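PDB 3JYG: uncharacterized protein from Wolinella succinogenes, which is of unknown function but belongs to the 6-pyruvoyl tetrahydropterin synthase family, binds a zinc ion through histidines and assembles from three subunits. Local coordinates for residues F11-G16 with R80-I85; H17-Q22 with V138-S143; Q43-V48 with E167-P172; R71-V76 with S146-L151. All blocks are in the same frame, centred on the assembly; numbering follows the deposited sequence.

From the N terminus, strand 3-17 and the loop that follows it supply the first halves of contacts 1 and 2, F11-G16 and H17-Q22. Strand 40-52 and helix 67-77 then bring the first halves of contacts 3 and 4. Contact 1 closes first, when R80-I85 of strand 80-84 joins strand 3-17 in the sheet. Contact 2 closes at V138-S143, where the chain enters helix 141-155 beside the zinc site. The same helix closes contact 4 against helix 67-77, and strand 162-169 closes contact 3 against strand 40-52. Contact 4 is therefore nested within contact 3, whereas every other pair crosses, interlocking the sheet, helices 67-77 and 141-155, and the zinc site.

Contact 1: residues F11-G16 with R80-I85; sequences FDFCYG and RFIIDI
The F81 ring lays one face over the backbone of G16, whose carbonyl carbon C lies 3.7 Å from CD2, displaced from the ring centre; I83 CB of the same strand lies in plane at the ring edge. The lack of a side chain at G16 lets the ring settle this low, and F81 CG, anti to its own N (chi1 -175°), turns it there. I82 sends its CD1 the other way. This methyl meets the Y15 ring obliquely, 3.8 Å from CD2, and reaches the edge of the F13 ring more loosely at CE2. Two backbone bonds join the strands in parallel fashion: G16 N donates to R80 O (2.8 Å), and I82 N to G16 O (2.9 Å). The strands then splay, their axes at 56°, so the ladder is short. Strand 80-84 is flanked on its other edge by strand 132-135, while strand 3-17 pairs onward with strand 40-52 and F13 packs against I73 and L77 of helix 67-77.

Contact 2: residues H17-Q22 with V138-S143; sequences HRVWSQ and VPTSES. With ZN (zinc ion), chain G.
H17 is engaged at both ring nitrogens: NE2 binds the zinc ion at 2.4 Å, and ND1 donates to the carbonyl O of P139 at 2.7 Å. The second bond is weak, bent to 127° at the hydrogen, but the acceptor lies near the ring plane and can help fix the rotation of the imidazole. P139 presents this oxygen from the centre of an inverse gamma turn, closed by T140 N to V138 O (2.7 Å), and rests its CG on R18 O at 3.6 Å. Beside it, V138 CG2 pushes among three side chains, meeting V19 CG1 at 3.7 Å, S21 OG at 3.6 Å and, obliquely, the W20 ring. V19 CG1 also touches T140 CG2. T140 is the N-cap of helix 141-155, its OG1 accepting from S143 N; OG1 is also hydrogen-bonded to G58 O of the third subunit. With H40, H42 and two waters, H17 completes the three-histidine zinc site familiar from the 6-pyruvoyl tetrahydropterin synthase family, with P139 O as a second-shell partner of H17.

Contact 3: residues Q43-V48 with E167-P172; sequences QGKVIV and EFLETP
K45 and L169 stand side by side on one face of the antiparallel ladder and point the same way, K45 CD 3.7 Å from L169 CD2. On this face I47 leans obliquely against both its neighbours: its CB lies 3.8 Å from E167 CB, and its CD1 the same distance from L169 CD1. On the opposite face V46 and F168 cross at an angle, with V46 CG2 in the plane of the ring, 3.9 Å from its edge atom CD1. Because F168 CG is anti to N (chi1 -175°), the ring extends along the strand as far as G44, whose CA lies 3.9 Å from CZ. Between the strands run four backbone hydrogen bonds, two between K45 and L169 and two between I47 and E167; the shortest is E167 N to I47 O at 2.7 Å. Water 3 bridges Q43 O and, weakly, L169 O where the ladder ends. The K45 chain bends beyond CG. The faces thus differ chemically: V46 and F168 join the apolar layer beneath helix 141-155, whereas the other face mixes methyl groups with polar ends, K45 NZ in salt bridges to D12 and E10 of strand 3-17 and E167 OE1 hydrogen-bonded to H49.

Contact 4: residues R71-V76 with S146-L151; sequences RFIDEV and SWLLEL
F72 CG and L151 CG both lie anti to their backbone N (chi1 176° and 174°), which sends the two side chains toward each other from facing helices. L151 CD2 ends over one face of the F72 ring, nearest CE2 at 3.6 Å and 3.9 Å from the ring centroid, in a CH-pi contact. W147 swings out in the same way and brings CH2 to the ring edge, 3.8 Å from F72 CZ. The F72 ring and the six-membered ring of W147 are inclined at 66°, centroids 6.0 Å apart, an oblique meeting. L148 CD2 adds a methyl near the same edge, 4.0 Å from F72 CE2, and approaches I73 CD1 more loosely. Helix 141-155 thus meets F72 with one residue over a face and two at the edge; Y110 packs against it too. No hydrogen bond spans the contact; W147 NE1 instead bonds E108 O. The helix axes remain 13.4 Å apart, while I73 and L148 both reach V46 of strand 40-52. Both helices fall between strands 40-52 and 162-169 of the antiparallel core, which also holds 3-17 and 174-180, as in the T-fold of this family; here strand 80-84 and further strands are inserted between the helices.

Contact 1: residues F11-G16 with R80-I85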
loop_
_atom_site.group_PDB
_atom_site.type_symbol
_atom_site.label_atom_id
_atom_site.label_comp_id
_atom_site.label_asym_id
_atom_site.label_seq_id
_atom_site.Cartn_x
_atom_site.Cartn_y
_atom_site.Cartn_z
ATOM N N PHE A 11 -12.032 -0.777 5.465
ATOM C CA PHE A 11 -13.177 -0.426 6.324
ATOM C C PHE A 11 -12.732 0.650 7.320
ATOM O O PHE A 11 -11.739 0.466 8.026
ATOM C CB PHE A 11 -13.691 -1.641 7.075
ATOM C CG PHE A 11 -13.978 -2.820 6.200
ATOM C CD1 PHE A 11 -12.961 -3.727 5.870
ATOM C CD2 PHE A 11 -15.261 -3.028 5.695
ATOM C CE1 PHE A 11 -13.245 -4.849 5.073
ATOM C CE2 PHE A 11 -15.543 -4.149 4.897
ATOM C CZ PHE A 11 -14.527 -5.033 4.576
ATOM N N ASP A 12 -13.426 1.782 7.325
ATOM C CA ASP A 12 -13.036 2.941 8.131
ATOM C C ASP A 12 -13.951 3.135 9.342
ATOM O O ASP A 12 -15.124 2.791 9.282
ATOM C CB ASP A 12 -13.083 4.202 7.246
ATOM C CG ASP A 12 -12.206 4.071 6.016
ATOM O OD1 ASP A 12 -12.719 4.196 4.888
ATOM O OD2 ASP A 12 -11.008 3.794 6.158
ATOM N N PHE A 13 -13.405 3.667 10.445
ATOM C CA PHE A 13 -14.176 4.050 11.639
ATOM C C PHE A 13 -13.357 4.997 12.496
ATOM O O PHE A 13 -12.144 5.095 12.345
ATOM C CB PHE A 13 -14.672 2.853 12.499
ATOM C CG PHE A 13 -13.560 2.052 13.210
ATOM C CD1 PHE A 13 -12.752 1.167 12.490
ATOM C CD2 PHE A 13 -13.348 2.171 14.596
ATOM C CE1 PHE A 13 -11.764 0.414 13.103
ATOM C CE2 PHE A 13 -12.327 1.428 15.231
ATOM C CZ PHE A 13 -11.551 0.527 14.486
ATOM N N CYS A 14 -14.042 5.705 13.380
ATOM C CA CYS A 14 -13.410 6.622 14.337
ATOM C C CYS A 14 -13.653 6.081 15.734
ATOM O O CYS A 14 -14.722 5.535 15.995
ATOM C CB CYS A 14 -13.984 8.050 14.200
ATOM S SG CYS A 14 -14.054 8.652 12.515
ATOM N N TYR A 15 -12.683 6.243 16.632
ATOM C CA TYR A 15 -12.844 5.718 17.984
ATOM C C TYR A 15 -11.977 6.535 18.927
ATOM O O TYR A 15 -11.063 7.195 18.471
ATOM C CB TYR A 15 -12.456 4.221 18.055
ATOM C CG TYR A 15 -10.998 3.948 17.659
ATOM C CD1 TYR A 15 -10.579 4.051 16.315
ATOM C CD2 TYR A 15 -10.039 3.583 18.629
ATOM C CE1 TYR A 15 -9.261 3.814 15.944
ATOM C CE2 TYR A 15 -8.706 3.331 18.259
ATOM C CZ TYR A 15 -8.319 3.462 16.918
ATOM O OH TYR A 15 -7.005 3.189 16.519
ATOM N N GLY A 16 -12.255 6.451 20.227
ATOM C CA GLY A 16 -11.300 6.941 21.244
ATOM C C GLY A 16 -10.622 5.745 21.913
ATOM O O GLY A 16 -11.158 4.625 21.891
ATOM N N ARG A 80 -17.039 4.957 19.101
ATOM C CA ARG A 80 -17.012 4.370 20.453
ATOM C C ARG A 80 -15.667 4.639 21.124
ATOM O O ARG A 80 -14.707 5.029 20.461
ATOM C CB ARG A 80 -17.198 2.862 20.384
ATOM C CG ARG A 80 -18.403 2.385 19.610
ATOM C CD ARG A 80 -19.710 2.621 20.344
ATOM N NE ARG A 80 -20.784 2.120 19.465
ATOM C CZ ARG A 80 -22.074 2.157 19.745
ATOM N NH1 ARG A 80 -22.494 2.595 20.925
ATOM N NH2 ARG A 80 -22.946 1.673 18.854
ATOM N N PHE A 81 -15.594 4.423 22.431
ATOM C CA PHE A 81 -14.316 4.436 23.119
ATOM C C PHE A 81 -13.909 2.966 23.496
ATOM O O PHE A 81 -14.622 2.272 24.257
ATOM C CB PHE A 81 -14.400 5.320 24.359
ATOM C CG PHE A 81 -13.064 5.499 25.086
ATOM C CD1 PHE A 81 -12.548 4.466 25.881
ATOM C CD2 PHE A 81 -12.395 6.717 25.029
ATOM C CE1 PHE A 81 -11.317 4.596 26.569
ATOM C CE2 PHE A 81 -11.170 6.900 25.720
ATOM C CZ PHE A 81 -10.623 5.802 26.498
ATOM N N ILE A 82 -12.765 2.527 23.001
ATOM C CA ILE A 82 -12.338 1.119 23.221
ATOM C C ILE A 82 -11.430 1.067 24.450
ATOM O O ILE A 82 -10.429 1.769 24.547
ATOM C CB ILE A 82 -11.563 0.505 22.012
ATOM C CG1 ILE A 82 -12.354 0.680 20.692
ATOM C CG2 ILE A 82 -11.211 -0.988 22.297
ATOM C CD1 ILE A 82 -11.583 0.188 19.429
ATOM N N ILE A 83 -11.813 0.251 25.421
ATOM C CA ILE A 83 -11.083 0.233 26.688
ATOM C C ILE A 83 -10.737 -1.204 27.102
ATOM O O ILE A 83 -11.566 -2.110 27.019
ATOM C CB ILE A 83 -11.846 0.958 27.778
ATOM C CG1 ILE A 83 -10.952 1.202 29.011
ATOM C CG2 ILE A 83 -13.145 0.163 28.114
ATOM C CD1 ILE A 83 -11.610 2.103 30.150
ATOM N N ASP A 84 -9.480 -1.396 27.521
ATOM C CA ASP A 84 -9.052 -2.662 28.085
ATOM C C ASP A 84 -9.821 -2.884 29.408
ATOM O O ASP A 84 -9.881 -1.999 30.261
ATOM C CB ASP A 84 -7.504 -2.632 28.244
ATOM C CG ASP A 84 -6.893 -3.961 28.743
ATOM O OD1 ASP A 84 -7.593 -4.896 29.148
ATOM O OD2 ASP A 84 -5.650 -4.061 28.735
ATOM N N ILE A 85 -10.476 -4.048 29.534
ATOM C CA ILE A 85 -10.981 -4.499 30.845
ATOM C C ILE A 85 -9.951 -4.282 31.977
ATOM O O ILE A 85 -10.330 -3.987 33.095
ATOM C CB ILE A 85 -11.490 -5.990 30.812
ATOM C CG1 ILE A 85 -12.262 -6.399 32.072
ATOM C CG2 ILE A 85 -10.363 -7.020 30.460
ATOM C CD1 ILE A 85 -13.613 -5.654 32.250
#

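Contact 2: residues H17-Q22 with V138-S143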
loop_
_atom_site.group_PDB
_atom_site.type_symbol
_atom_site.label_atom_id
_atom_site.label_comp_id
_atom_site.label_asym_id
_atom_site.label_seq_id
_atom_site.Cartn_x
_atom_site.Cartn_y
_atom_site.Cartn_z
ATOM N N HIS A 17 -9.431 5.957 22.475
ATOM C CA HIS A 17 -8.820 4.928 23.268
ATOM C C HIS A 17 -7.698 5.544 24.070
ATOM O O HIS A 17 -7.435 6.763 23.974
ATOM C CB HIS A 17 -8.341 3.722 22.394
ATOM C CG HIS A 17 -6.994 3.898 21.732
ATOM N ND1 HIS A 17 -6.170 2.829 21.445
ATOM C CD2 HIS A 17 -6.343 5.000 21.284
ATOM C CE1 HIS A 17 -5.069 3.263 20.857
ATOM N NE2 HIS A 17 -5.150 4.579 20.753
ATOM N N ARG A 18 -7.062 4.690 24.865
ATOM C CA ARG A 18 -5.740 4.978 25.369
ATOM C C ARG A 18 -4.981 3.646 25.508
ATOM O O ARG A 18 -5.589 2.595 25.704
ATOM C CB ARG A 18 -5.815 5.750 26.702
ATOM C CG ARG A 18 -5.968 4.902 27.935
ATOM C CD ARG A 18 -5.932 5.756 29.215
ATOM N NE ARG A 18 -5.728 4.921 30.406
ATOM C CZ ARG A 18 -4.729 5.079 31.281
ATOM N NH1 ARG A 18 -3.788 6.031 31.119
ATOM N NH2 ARG A 18 -4.675 4.279 32.341
ATOM N N VAL A 19 -3.664 3.728 25.406
ATOM C CA VAL A 19 -2.777 2.579 25.532
ATOM C C VAL A 19 -2.125 2.742 26.883
ATOM O O VAL A 19 -1.164 3.479 27.013
ATOM C CB VAL A 19 -1.687 2.625 24.450
ATOM C CG1 VAL A 19 -0.780 1.378 24.537
ATOM C CG2 VAL A 19 -2.345 2.725 23.064
ATOM N N TRP A 20 -2.669 2.055 27.872
ATOM C CA TRP A 20 -2.441 2.402 29.282
ATOM C C TRP A 20 -1.031 1.955 29.705
ATOM O O TRP A 20 -0.409 2.567 30.550
ATOM C CB TRP A 20 -3.560 1.805 30.165
ATOM C CG TRP A 20 -3.659 0.269 30.197
ATOM C CD1 TRP A 20 -4.552 -0.540 29.494
ATOM C CD2 TRP A 20 -2.847 -0.624 30.993
ATOM N NE1 TRP A 20 -4.325 -1.868 29.817
ATOM C CE2 TRP A 20 -3.291 -1.945 30.726
ATOM C CE3 TRP A 20 -1.786 -0.423 31.918
ATOM C CZ2 TRP A 20 -2.701 -3.084 31.343
ATOM C CZ3 TRP A 20 -1.218 -1.535 32.533
ATOM C CH2 TRP A 20 -1.684 -2.849 32.243
ATOM N N SER A 21 -0.545 0.901 29.058
ATOM C CA SER A 21 0.704 0.270 29.399
ATOM C C SER A 21 1.930 0.819 28.643
ATOM O O SER A 21 3.030 0.269 28.761
ATOM C CB SER A 21 0.567 -1.210 29.053
ATOM O OG SER A 21 0.342 -1.366 27.653
ATOM N N GLN A 22 1.754 1.863 27.842
ATOM C CA GLN A 22 2.846 2.327 27.003
ATOM C C GLN A 22 4.161 2.595 27.809
ATOM O O GLN A 22 4.138 3.299 28.834
ATOM C CB GLN A 22 2.424 3.586 26.220
ATOM C CG GLN A 22 3.549 4.104 25.268
ATOM C CD GLN A 22 3.339 5.539 24.803
ATOM O OE1 GLN A 22 2.790 6.390 25.544
ATOM N NE2 GLN A 22 3.786 5.822 23.581
ATOM N N VAL A 138 -4.821 -4.629 25.556
ATOM C CA VAL A 138 -4.509 -3.188 25.460
ATOM C C VAL A 138 -4.758 -2.823 24.010
ATOM O O VAL A 138 -4.205 -3.454 23.096
ATOM C CB VAL A 138 -3.070 -2.881 25.911
ATOM C CG1 VAL A 138 -2.002 -3.588 24.972
ATOM C CG2 VAL A 138 -2.810 -1.384 25.948
ATOM N N PRO A 139 -5.628 -1.823 23.774
ATOM C CA PRO A 139 -6.085 -1.622 22.360
ATOM C C PRO A 139 -5.081 -0.842 21.486
ATOM O O PRO A 139 -5.409 0.255 20.984
ATOM C CB PRO A 139 -7.413 -0.855 22.512
ATOM C CG PRO A 139 -7.237 -0.085 23.872
ATOM C CD PRO A 139 -6.358 -0.989 24.758
ATOM N N THR A 140 -3.887 -1.417 21.313
ATOM C CA THR A 140 -2.891 -0.926 20.361
ATOM C C THR A 140 -3.351 -1.273 18.948
ATOM O O THR A 140 -4.201 -2.148 18.783
ATOM C CB THR A 140 -1.553 -1.644 20.562
ATOM O OG1 THR A 140 -1.751 -3.065 20.519
ATOM C CG2 THR A 140 -0.953 -1.309 21.933
ATOM N N SER A 141 -2.772 -0.617 17.937
ATOM C CA SER A 141 -2.977 -1.022 16.548
ATOM C C SER A 141 -2.741 -2.482 16.294
ATOM O O SER A 141 -3.534 -3.106 15.635
ATOM C CB SER A 141 -2.060 -0.217 15.637
ATOM O OG SER A 141 -2.496 1.125 15.758
ATOM N N GLU A 142 -1.619 -3.016 16.783
ATOM C CA GLU A 142 -1.310 -4.468 16.613
ATOM C C GLU A 142 -2.324 -5.371 17.305
ATOM O O GLU A 142 -2.677 -6.429 16.789
ATOM C CB GLU A 142 0.101 -4.824 17.135
ATOM C CG GLU A 142 1.243 -3.988 16.544
ATOM C CD GLU A 142 1.581 -2.756 17.390
ATOM O OE1 GLU A 142 0.666 -1.944 17.734
ATOM O OE2 GLU A 142 2.779 -2.583 17.705
ATOM N N SER A 143 -2.818 -4.964 18.476
ATOM C CA SER A 143 -3.755 -5.841 19.189
ATOM C C SER A 143 -5.101 -5.828 18.494
ATOM O O SER A 143 -5.779 -6.869 18.405
ATOM C CB SER A 143 -3.904 -5.412 20.650
ATOM O OG SER A 143 -2.666 -5.563 21.316
HETATM ZN ZN ZN G . -3.417 5.969 19.990
HETATM O O HOH W 1 -2.543 3.902 18.901
HETATM O O HOH W 2 -1.417 7.037 19.265
#

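Contact 3: residues Q43-V48 with E167-P172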
loop_
_atom_site.group_PDB
_atom_site.type_symbol
_atom_site.label_atom_id
_atom_site.label_comp_id
_atom_site.label_asym_id
_atom_site.label_seq_id
_atom_site.Cartn_x
_atom_site.Cartn_y
_atom_site.Cartn_z
ATOM N N GLN A 43 -8.736 8.152 13.536
ATOM C CA GLN A 43 -9.421 7.579 12.388
ATOM C C GLN A 43 -8.708 6.250 12.079
ATOM O O GLN A 43 -7.532 6.241 11.764
ATOM C CB GLN A 43 -9.301 8.553 11.195
ATOM C CG GLN A 43 -9.892 8.093 9.882
ATOM C CD GLN A 43 -11.384 7.872 9.945
ATOM O OE1 GLN A 43 -12.079 8.429 10.805
ATOM N NE2 GLN A 43 -11.891 7.058 9.031
ATOM N N GLY A 44 -9.420 5.142 12.219
ATOM C CA GLY A 44 -8.861 3.817 12.023
ATOM C C GLY A 44 -9.216 3.302 10.644
ATOM O O GLY A 44 -10.295 3.600 10.118
ATOM N N LYS A 45 -8.314 2.547 10.041
ATOM C CA LYS A 45 -8.703 1.832 8.824
ATOM C C LYS A 45 -8.314 0.362 8.914
ATOM O O LYS A 45 -7.159 0.057 9.169
ATOM C CB LYS A 45 -8.081 2.503 7.603
ATOM C CG LYS A 45 -8.410 1.825 6.262
ATOM C CD LYS A 45 -7.539 2.467 5.126
ATOM C CE LYS A 45 -7.886 3.912 4.887
ATOM N NZ LYS A 45 -9.211 3.931 4.142
ATOM N N VAL A 46 -9.282 -0.528 8.737
ATOM C CA VAL A 46 -9.029 -1.981 8.694
ATOM C C VAL A 46 -8.860 -2.403 7.220
ATOM O O VAL A 46 -9.723 -2.072 6.383
ATOM C CB VAL A 46 -10.167 -2.797 9.306
ATOM C CG1 VAL A 46 -9.710 -4.276 9.506
ATOM C CG2 VAL A 46 -10.570 -2.240 10.679
ATOM N N ILE A 47 -7.792 -3.139 6.895
ATOM C CA ILE A 47 -7.683 -3.738 5.569
ATOM C C ILE A 47 -7.609 -5.266 5.675
ATOM O O ILE A 47 -6.654 -5.799 6.257
ATOM C CB ILE A 47 -6.443 -3.237 4.797
ATOM C CG1 ILE A 47 -6.344 -1.717 4.903
ATOM C CG2 ILE A 47 -6.541 -3.720 3.295
ATOM C CD1 ILE A 47 -5.238 -1.064 4.071
ATOM N N VAL A 48 -8.598 -5.947 5.092
ATOM C CA VAL A 48 -8.702 -7.426 5.154
ATOM C C VAL A 48 -8.191 -8.028 3.839
ATOM O O VAL A 48 -8.654 -7.624 2.777
ATOM C CB VAL A 48 -10.184 -7.853 5.357
ATOM C CG1 VAL A 48 -10.357 -9.381 5.253
ATOM C CG2 VAL A 48 -10.692 -7.333 6.656
ATOM N N GLU A 167 -4.629 -5.577 8.102
ATOM C CA GLU A 167 -3.882 -4.377 8.437
ATOM C C GLU A 167 -4.780 -3.467 9.268
ATOM O O GLU A 167 -5.999 -3.379 9.047
ATOM C CB GLU A 167 -3.447 -3.598 7.182
ATOM C CG GLU A 167 -2.566 -4.387 6.216
ATOM C CD GLU A 167 -2.160 -3.544 5.011
ATOM O OE1 GLU A 167 -2.603 -3.888 3.886
ATOM O OE2 GLU A 167 -1.458 -2.516 5.210
ATOM N N PHE A 168 -4.170 -2.785 10.217
ATOM C CA PHE A 168 -4.885 -1.726 10.932
ATOM C C PHE A 168 -4.048 -0.442 10.954
ATOM O O PHE A 168 -2.930 -0.419 11.511
ATOM C CB PHE A 168 -5.339 -2.188 12.315
ATOM C CG PHE A 168 -6.178 -1.160 13.031
ATOM C CD1 PHE A 168 -7.529 -0.973 12.683
ATOM C CD2 PHE A 168 -5.604 -0.329 13.989
ATOM C CE1 PHE A 168 -8.313 0.036 13.320
ATOM C CE2 PHE A 168 -6.383 0.696 14.619
ATOM C CZ PHE A 168 -7.741 0.836 14.302
ATOM N N LEU A 169 -4.571 0.590 10.277
ATOM C CA LEU A 169 -3.928 1.894 10.208
ATOM C C LEU A 169 -4.442 2.760 11.374
ATOM O O LEU A 169 -5.650 3.013 11.524
ATOM C CB LEU A 169 -4.157 2.567 8.828
ATOM C CG LEU A 169 -3.574 2.062 7.494
ATOM C CD1 LEU A 169 -3.956 0.645 7.207
ATOM C CD2 LEU A 169 -4.023 2.926 6.286
ATOM N N GLU A 170 -3.512 3.142 12.242
ATOM C CA GLU A 170 -3.794 3.961 13.394
ATOM C C GLU A 170 -3.827 5.455 12.950
ATOM O O GLU A 170 -4.595 6.280 13.481
ATOM C CB GLU A 170 -2.650 3.763 14.378
ATOM C CG GLU A 170 -2.747 4.543 15.634
ATOM C CD GLU A 170 -1.451 4.474 16.401
ATOM O OE1 GLU A 170 -1.013 3.325 16.722
ATOM O OE2 GLU A 170 -0.886 5.554 16.670
ATOM N N THR A 171 -2.923 5.789 12.022
ATOM C CA THR A 171 -2.854 7.110 11.406
ATOM C C THR A 171 -2.536 6.923 9.901
ATOM O O THR A 171 -2.202 5.803 9.468
ATOM C CB THR A 171 -1.797 8.035 12.088
ATOM O OG1 THR A 171 -0.469 7.637 11.731
ATOM C CG2 THR A 171 -1.951 8.070 13.628
ATOM N N PRO A 172 -2.662 7.992 9.091
ATOM C CA PRO A 172 -2.306 7.724 7.705
ATOM C C PRO A 172 -0.826 7.375 7.633
ATOM O O PRO A 172 -0.401 6.741 6.680
ATOM C CB PRO A 172 -2.585 9.057 7.016
ATOM C CG PRO A 172 -2.363 10.102 8.114
ATOM C CD PRO A 172 -3.044 9.416 9.288
HETATM O O HOH W 3 -5.906 5.596 9.937
#

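Contact 4: residues R71-V76 with S146-L151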
loop_
_atom_site.group_PDB
_atom_site.type_symbol
_atom_site.label_atom_id
_atom_site.label_comp_id
_atom_site.label_asym_id
_atom_site.label_seq_id
_atom_site.Cartn_x
_atom_site.Cartn_y
_atom_site.Cartn_z
ATOM N N ARG A 71 -20.707 -4.295 8.703
ATOM C CA ARG A 71 -21.778 -4.022 9.647
ATOM C C ARG A 71 -21.235 -4.034 11.070
ATOM O O ARG A 71 -21.534 -3.144 11.848
ATOM C CB ARG A 71 -22.905 -5.035 9.491
ATOM C CG ARG A 71 -24.271 -4.504 9.999
ATOM C CD ARG A 71 -25.401 -5.509 9.706
ATOM N NE ARG A 71 -24.975 -6.818 10.174
ATOM C CZ ARG A 71 -25.631 -7.964 10.005
ATOM N NH1 ARG A 71 -26.808 -8.001 9.381
ATOM N NH2 ARG A 71 -25.093 -9.081 10.476
ATOM N N PHE A 72 -20.453 -5.051 11.390
ATOM C CA PHE A 72 -19.737 -5.126 12.656
ATOM C C PHE A 72 -18.890 -3.875 13.008
ATOM O O PHE A 72 -19.083 -3.273 14.060
ATOM C CB PHE A 72 -18.887 -6.401 12.722
ATOM C CG PHE A 72 -18.055 -6.483 13.968
ATOM C CD1 PHE A 72 -18.637 -6.854 15.182
ATOM C CD2 PHE A 72 -16.715 -6.116 13.957
ATOM C CE1 PHE A 72 -17.887 -6.913 16.360
ATOM C CE2 PHE A 72 -15.959 -6.157 15.152
ATOM C CZ PHE A 72 -16.557 -6.561 16.350
ATOM N N ILE A 73 -18.011 -3.452 12.121
ATOM C CA ILE A 73 -17.254 -2.223 12.322
ATOM C C ILE A 73 -18.196 -1.030 12.559
ATOM O O ILE A 73 -17.969 -0.236 13.485
ATOM C CB ILE A 73 -16.318 -1.930 11.096
ATOM C CG1 ILE A 73 -15.251 -3.032 10.916
ATOM C CG2 ILE A 73 -15.668 -0.526 11.177
ATOM C CD1 ILE A 73 -14.320 -3.237 12.063
ATOM N N ASP A 74 -19.227 -0.912 11.718
ATOM C CA ASP A 74 -20.160 0.235 11.728
ATOM C C ASP A 74 -21.017 0.241 13.017
ATOM O O ASP A 74 -21.219 1.295 13.659
ATOM C CB ASP A 74 -21.070 0.209 10.478
ATOM C CG ASP A 74 -20.348 0.639 9.163
ATOM O OD1 ASP A 74 -19.142 1.028 9.173
ATOM O OD2 ASP A 74 -21.000 0.558 8.078
ATOM N N GLU A 75 -21.505 -0.942 13.402
ATOM C CA GLU A 75 -22.474 -1.059 14.485
ATOM C C GLU A 75 -21.839 -1.196 15.846
ATOM O O GLU A 75 -22.455 -0.794 16.860
ATOM C CB GLU A 75 -23.505 -2.166 14.210
ATOM C CG GLU A 75 -24.429 -1.706 13.069
ATOM C CD GLU A 75 -25.481 -2.682 12.654
ATOM O OE1 GLU A 75 -25.644 -3.718 13.315
ATOM O OE2 GLU A 75 -26.164 -2.403 11.627
ATOM N N VAL A 76 -20.615 -1.746 15.875
ATOM C CA VAL A 76 -19.945 -2.032 17.148
ATOM C C VAL A 76 -18.815 -1.075 17.538
ATOM O O VAL A 76 -18.764 -0.652 18.707
ATOM C CB VAL A 76 -19.470 -3.519 17.260
ATOM C CG1 VAL A 76 -18.692 -3.748 18.593
ATOM C CG2 VAL A 76 -20.720 -4.477 17.110
ATOM N N SER A 146 -4.784 -8.043 15.302
ATOM C CA SER A 146 -4.855 -9.473 15.721
ATOM C C SER A 146 -6.240 -9.951 16.089
ATOM O O SER A 146 -6.617 -11.071 15.751
ATOM C CB SER A 146 -3.973 -9.760 16.952
ATOM O OG SER A 146 -2.680 -9.192 16.769
ATOM N N TRP A 147 -6.991 -9.102 16.798
ATOM C CA TRP A 147 -8.317 -9.414 17.245
ATOM C C TRP A 147 -9.250 -9.571 16.028
ATOM O O TRP A 147 -10.029 -10.540 15.898
ATOM C CB TRP A 147 -8.793 -8.231 18.128
ATOM C CG TRP A 147 -10.181 -8.401 18.610
ATOM C CD1 TRP A 147 -10.734 -9.533 19.184
ATOM C CD2 TRP A 147 -11.224 -7.427 18.543
ATOM N NE1 TRP A 147 -12.093 -9.308 19.449
ATOM C CE2 TRP A 147 -12.403 -8.025 19.071
ATOM C CE3 TRP A 147 -11.276 -6.096 18.101
ATOM C CZ2 TRP A 147 -13.595 -7.328 19.193
ATOM C CZ3 TRP A 147 -12.481 -5.404 18.195
ATOM C CH2 TRP A 147 -13.626 -6.029 18.736
ATOM N N LEU A 148 -9.131 -8.634 15.079
ATOM C CA LEU A 148 -10.006 -8.698 13.902
ATOM C C LEU A 148 -9.602 -9.841 12.986
ATOM O O LEU A 148 -10.464 -10.490 12.379
ATOM C CB LEU A 148 -10.035 -7.343 13.158
ATOM C CG LEU A 148 -10.548 -6.142 13.955
ATOM C CD1 LEU A 148 -10.273 -4.845 13.183
ATOM C CD2 LEU A 148 -12.038 -6.251 14.323
ATOM N N LEU A 149 -8.300 -10.098 12.866
ATOM C CA LEU A 149 -7.849 -11.336 12.225
ATOM C C LEU A 149 -8.506 -12.599 12.862
ATOM O O LEU A 149 -9.054 -13.457 12.137
ATOM C CB LEU A 149 -6.295 -11.443 12.229
ATOM C CG LEU A 149 -5.714 -12.716 11.607
ATOM C CD1 LEU A 149 -6.060 -12.897 10.144
ATOM C CD2 LEU A 149 -4.191 -12.708 11.779
ATOM N N GLU A 150 -8.495 -12.705 14.199
ATOM C CA GLU A 150 -9.134 -13.875 14.838
ATOM C C GLU A 150 -10.597 -13.961 14.473
ATOM O O GLU A 150 -11.124 -15.046 14.170
ATOM C CB GLU A 150 -9.075 -13.825 16.359
ATOM C CG GLU A 150 -7.730 -13.862 16.933
ATOM C CD GLU A 150 -7.757 -14.334 18.405
ATOM O OE1 GLU A 150 -8.665 -13.921 19.167
ATOM O OE2 GLU A 150 -6.872 -15.120 18.787
ATOM N N LEU A 151 -11.270 -12.811 14.524
ATOM C CA LEU A 151 -12.675 -12.759 14.255
ATOM C C LEU A 151 -12.972 -13.268 12.807
ATOM O O LEU A 151 -13.867 -14.095 12.577
ATOM C CB LEU A 151 -13.162 -11.317 14.492
ATOM C CG LEU A 151 -14.610 -10.976 14.142
ATOM C CD1 LEU A 151 -15.525 -12.011 14.811
ATOM C CD2 LEU A 151 -14.905 -9.592 14.682
#